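Long-range contact in hydrolase, isochorismatase family (Pseudomonas putida KT2440, PDB 4H17), which probably acts as a hydrolase of the isochorismatase family: residues V141-E155 against E179-T193. Residues are numbered along the deposited sequence; the frame is centred on the assembly and turned at random.
With SO4 (sulfate ion), chain D; SO4 (sulfate ion), chain I.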
# COMPACT_ATOMS: atom_id res chain seq x y z
N VAL A 141 4.59 2.71 5.60
CA VAL A 141 5.56 1.62 5.65
C VAL A 141 6.10 1.43 4.25
O VAL A 141 7.29 1.25 4.05
CB VAL A 141 4.91 0.35 6.20
CG1 VAL A 141 5.78 -0.89 5.99
CG2 VAL A 141 4.64 0.52 7.70
N ARG A 142 5.22 1.44 3.27
CA ARG A 142 5.68 1.28 1.88
C ARG A 142 6.66 2.40 1.49
O ARG A 142 7.71 2.12 0.91
CB ARG A 142 4.51 1.24 0.91
CG ARG A 142 3.58 0.00 1.08
CD ARG A 142 2.27 0.15 0.33
NE ARG A 142 1.33 -0.96 0.57
CZ ARG A 142 1.21 -2.03 -0.21
NH1 ARG A 142 1.93 -2.16 -1.31
NH2 ARG A 142 0.32 -2.98 0.09
N ARG A 143 6.32 3.63 1.83
CA ARG A 143 7.18 4.75 1.50
C ARG A 143 8.55 4.66 2.19
O ARG A 143 9.59 5.01 1.61
CB ARG A 143 6.49 6.08 1.81
CG ARG A 143 7.25 7.29 1.26
CD ARG A 143 7.48 7.21 -0.22
NE ARG A 143 8.10 8.43 -0.73
CZ ARG A 143 8.86 8.46 -1.82
NH1 ARG A 143 9.05 7.35 -2.51
NH2 ARG A 143 9.41 9.62 -2.23
N ALA A 144 8.56 4.20 3.41
CA ALA A 144 9.78 4.03 4.17
C ALA A 144 10.71 3.06 3.46
O ALA A 144 11.92 3.25 3.53
CB ALA A 144 9.48 3.54 5.57
N LYS A 145 10.17 2.00 2.85
CA LYS A 145 10.99 1.09 2.03
C LYS A 145 11.77 1.86 0.98
O LYS A 145 12.95 1.60 0.76
CB LYS A 145 10.15 -0.01 1.37
CG LYS A 145 10.95 -1.07 0.59
CD LYS A 145 10.01 -2.01 -0.18
CE LYS A 145 10.70 -3.18 -0.85
NZ LYS A 145 11.01 -4.30 0.08
N ASP A 146 11.12 2.82 0.28
CA ASP A 146 11.80 3.64 -0.73
C ASP A 146 13.01 4.40 -0.22
O ASP A 146 13.97 4.67 -0.97
CB ASP A 146 10.83 4.65 -1.34
CG ASP A 146 9.79 3.99 -2.26
OD1 ASP A 146 10.02 2.86 -2.76
OD2 ASP A 146 8.73 4.60 -2.51
N TYR A 147 12.97 4.78 1.06
CA TYR A 147 14.09 5.52 1.68
C TYR A 147 15.08 4.60 2.39
O TYR A 147 16.02 5.05 3.03
CB TYR A 147 13.51 6.53 2.64
CG TYR A 147 12.85 7.69 2.00
CD1 TYR A 147 13.59 8.52 1.14
CD2 TYR A 147 11.55 8.03 2.28
CE1 TYR A 147 13.04 9.63 0.56
CE2 TYR A 147 10.97 9.16 1.71
CZ TYR A 147 11.73 9.98 0.86
OH TYR A 147 11.21 11.10 0.24
N GLY A 148 14.87 3.31 2.24
CA GLY A 148 15.84 2.34 2.73
C GLY A 148 15.70 1.98 4.19
O GLY A 148 16.56 1.30 4.74
N TYR A 149 14.59 2.35 4.84
CA TYR A 149 14.34 1.90 6.17
C TYR A 149 13.89 0.47 6.28
O TYR A 149 13.29 -0.09 5.36
CB TYR A 149 13.30 2.80 6.87
CG TYR A 149 13.84 4.20 6.99
CD1 TYR A 149 14.72 4.55 7.98
CD2 TYR A 149 13.45 5.18 6.09
CE1 TYR A 149 15.26 5.84 8.09
CE2 TYR A 149 13.96 6.46 6.18
CZ TYR A 149 14.87 6.79 7.15
OH TYR A 149 15.36 8.08 7.21
N ARG A 150 14.21 -0.14 7.42
CA ARG A 150 13.77 -1.47 7.77
C ARG A 150 12.64 -1.31 8.75
O ARG A 150 12.85 -0.81 9.86
CB ARG A 150 14.89 -2.22 8.45
CG ARG A 150 16.02 -2.65 7.53
CD ARG A 150 16.99 -3.55 8.29
NE ARG A 150 17.71 -2.86 9.37
CZ ARG A 150 18.84 -2.17 9.21
NH1 ARG A 150 19.41 -2.07 8.01
NH2 ARG A 150 19.41 -1.58 10.25
N CYS A 151 11.45 -1.75 8.37
CA CYS A 151 10.24 -1.54 9.19
C CYS A 151 9.87 -2.82 9.89
O CYS A 151 9.89 -3.89 9.29
CB CYS A 151 9.09 -1.09 8.31
SG CYS A 151 9.27 0.62 7.75
N THR A 152 9.47 -2.68 11.15
CA THR A 152 8.85 -3.76 11.91
C THR A 152 7.48 -3.23 12.33
O THR A 152 7.39 -2.24 13.07
CB THR A 152 9.66 -4.16 13.14
OG1 THR A 152 10.92 -4.68 12.70
CG2 THR A 152 8.92 -5.19 13.94
N LEU A 153 6.44 -3.86 11.80
CA LEU A 153 5.07 -3.40 12.00
C LEU A 153 4.44 -4.21 13.09
O LEU A 153 4.43 -5.44 13.03
CB LEU A 153 4.30 -3.57 10.69
CG LEU A 153 2.82 -3.22 10.65
CD1 LEU A 153 2.48 -1.83 11.11
CD2 LEU A 153 2.33 -3.45 9.24
N VAL A 154 3.86 -3.55 14.08
CA VAL A 154 3.39 -4.26 15.27
C VAL A 154 1.92 -4.59 15.06
O VAL A 154 1.05 -3.72 15.18
CB VAL A 154 3.58 -3.45 16.55
CG1 VAL A 154 3.21 -4.28 17.77
CG2 VAL A 154 5.00 -2.95 16.63
N GLU A 155 1.65 -5.85 14.71
CA GLU A 155 0.34 -6.19 14.13
C GLU A 155 -0.81 -6.08 15.13
O GLU A 155 -1.95 -5.82 14.76
CB GLU A 155 0.36 -7.62 13.56
CG GLU A 155 0.76 -8.66 14.57
CD GLU A 155 1.08 -9.99 13.93
OE1 GLU A 155 0.40 -10.34 12.94
OE2 GLU A 155 2.03 -10.66 14.41
N GLU A 179 -3.73 -7.52 5.11
CA GLU A 179 -2.70 -6.50 5.02
C GLU A 179 -1.43 -6.87 5.77
O GLU A 179 -0.36 -6.53 5.31
CB GLU A 179 -3.18 -5.12 5.38
CG GLU A 179 -2.31 -4.01 4.68
CD GLU A 179 -2.46 -3.86 3.14
OE1 GLU A 179 -3.33 -4.51 2.52
OE2 GLU A 179 -1.67 -3.08 2.51
N MSE A 180 -1.55 -7.65 6.85
CA MSE A 180 -0.38 -8.10 7.60
C MSE A 180 0.38 -9.10 6.73
O MSE A 180 1.60 -9.03 6.67
CB MSE A 180 -0.66 -8.71 8.98
CG MSE A 180 -1.19 -7.77 10.09
SE MSE A 180 -0.18 -6.11 10.22
CE MSE A 180 -1.33 -4.96 9.17
N ALA A 181 -0.33 -9.96 6.01
CA ALA A 181 0.31 -10.91 5.09
C ALA A 181 1.05 -10.17 3.96
O ALA A 181 2.17 -10.54 3.58
CB ALA A 181 -0.71 -11.91 4.54
N VAL A 182 0.38 -9.15 3.42
CA VAL A 182 0.92 -8.28 2.35
C VAL A 182 2.19 -7.55 2.81
O VAL A 182 3.22 -7.56 2.14
CB VAL A 182 -0.18 -7.30 1.87
CG1 VAL A 182 0.39 -6.09 1.12
CG2 VAL A 182 -1.23 -8.04 1.05
N MSE A 183 2.12 -6.94 3.99
CA MSE A 183 3.29 -6.31 4.61
C MSE A 183 4.43 -7.29 4.80
O MSE A 183 5.55 -6.99 4.43
CB MSE A 183 2.87 -5.70 5.96
CG MSE A 183 1.88 -4.53 5.77
SE MSE A 183 2.78 -2.94 5.15
CE MSE A 183 2.13 -2.95 3.33
N ALA A 184 4.15 -8.46 5.37
CA ALA A 184 5.17 -9.46 5.65
C ALA A 184 5.81 -9.99 4.35
O ALA A 184 6.96 -10.46 4.36
CB ALA A 184 4.59 -10.62 6.44
N ASP A 185 5.09 -9.95 3.26
CA ASP A 185 5.63 -10.46 1.99
C ASP A 185 6.81 -9.62 1.50
O ASP A 185 7.77 -10.18 0.95
CB ASP A 185 4.51 -10.48 0.94
CG ASP A 185 4.93 -11.12 -0.36
OD1 ASP A 185 5.63 -12.14 -0.29
OD2 ASP A 185 4.44 -10.62 -1.42
N ASN A 186 6.73 -8.30 1.62
CA ASN A 186 7.64 -7.42 0.90
C ASN A 186 7.85 -5.99 1.48
O ASN A 186 8.51 -5.16 0.83
CB ASN A 186 7.12 -7.28 -0.53
CG ASN A 186 8.20 -6.97 -1.54
OD1 ASN A 186 9.35 -7.36 -1.38
ND2 ASN A 186 7.81 -6.29 -2.61
N PHE A 187 7.27 -5.69 2.64
CA PHE A 187 7.34 -4.32 3.14
C PHE A 187 7.77 -4.17 4.59
O PHE A 187 8.28 -3.11 4.96
CB PHE A 187 6.03 -3.62 2.87
CG PHE A 187 5.69 -3.56 1.41
CD1 PHE A 187 6.29 -2.62 0.60
CD2 PHE A 187 4.83 -4.48 0.85
CE1 PHE A 187 6.01 -2.59 -0.75
CE2 PHE A 187 4.53 -4.44 -0.51
CZ PHE A 187 5.14 -3.48 -1.30
N ALA A 188 7.60 -5.19 5.42
CA ALA A 188 8.00 -5.08 6.83
C ALA A 188 8.15 -6.42 7.47
O ALA A 188 7.59 -7.39 6.98
CB ALA A 188 6.94 -4.31 7.61
N CYS A 189 8.93 -6.49 8.54
CA CYS A 189 8.77 -7.57 9.53
C CYS A 189 7.48 -7.31 10.23
O CYS A 189 7.19 -6.15 10.58
CB CYS A 189 9.93 -7.58 10.51
SG CYS A 189 11.45 -8.22 9.78
N VAL A 190 6.69 -8.34 10.46
CA VAL A 190 5.45 -8.18 11.22
C VAL A 190 5.63 -8.98 12.49
O VAL A 190 6.00 -10.17 12.44
CB VAL A 190 4.24 -8.64 10.39
CG1 VAL A 190 2.95 -8.56 11.18
CG2 VAL A 190 4.12 -7.81 9.09
N ALA A 191 5.34 -8.34 13.63
CA ALA A 191 5.63 -8.93 14.95
C ALA A 191 4.60 -8.49 15.97
O ALA A 191 4.02 -7.41 15.81
CB ALA A 191 7.00 -8.54 15.41
N PRO A 192 4.33 -9.32 17.00
CA PRO A 192 3.45 -8.90 18.09
C PRO A 192 4.21 -8.07 19.13
O PRO A 192 5.43 -8.16 19.29
CB PRO A 192 2.96 -10.21 18.67
CG PRO A 192 4.06 -11.17 18.42
CD PRO A 192 4.78 -10.72 17.18
N THR A 193 3.45 -7.22 19.83
CA THR A 193 3.98 -6.30 20.81
C THR A 193 4.89 -7.03 21.81
O THR A 193 5.95 -6.52 22.17
CB THR A 193 2.80 -5.61 21.55
OG1 THR A 193 2.04 -4.81 20.64
CG2 THR A 193 3.23 -4.74 22.71
S SO4 D . 7.55 12.13 -0.05
O1 SO4 D . 6.36 12.68 -0.70
O2 SO4 D . 7.17 10.81 0.45
O3 SO4 D . 7.92 13.00 1.07
O4 SO4 D . 8.66 12.00 -1.06
S SO4 I . 9.35 8.77 -5.76
O1 SO4 I . 9.52 10.13 -5.17
O2 SO4 I . 10.28 7.81 -5.09
O3 SO4 I . 9.87 8.82 -7.17
O4 SO4 I . 7.96 8.28 -5.81
O HOH W 1 11.45 -2.22 4.42
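Arg-142 lies over one face of the Phe-187 ring and still reaches a carboxylate of the next helix. Its CG makes a CH-pi contact 4.1 Å from the ring centroid and its CZ a cation-pi contact, the guanidinium tilted 42° to the ring. With the chain extended from CG to NE, NH2 meets the syn side of Glu-179 OE2 at 3.1 Å, somewhat out of the carboxylate plane, in a nearly straight bond that is part of a salt bridge; Ser-138 also bonds that oxygen, and Thr-139 of the second subunit takes NH1. Replacing Arg-142 with an alanine is likely to leave Glu-179 without its charged mate, Thr-139 without its NH1 partner, and Phe-187 without the arginine's cover. Lys-145, extended to CE then bent at chi4 (80°), passes Phe-187 CD1 and brings NZ to Asn-186 O at 2.7 Å. Toward the sheet, Leu-153 CD2 touches Met-180 SE (3.8 Å) and Met-183 CG, while Val-141 CG1 packs on Met-183 SE. Parallel strand pairing follows: Leu-153 N to Cys-189 O is 2.7 Å. Strand 189-191 thus edges the Rossmann-like sheet beside strand 150-159, and helix segments 141-146 and 179-186 run nearly parallel.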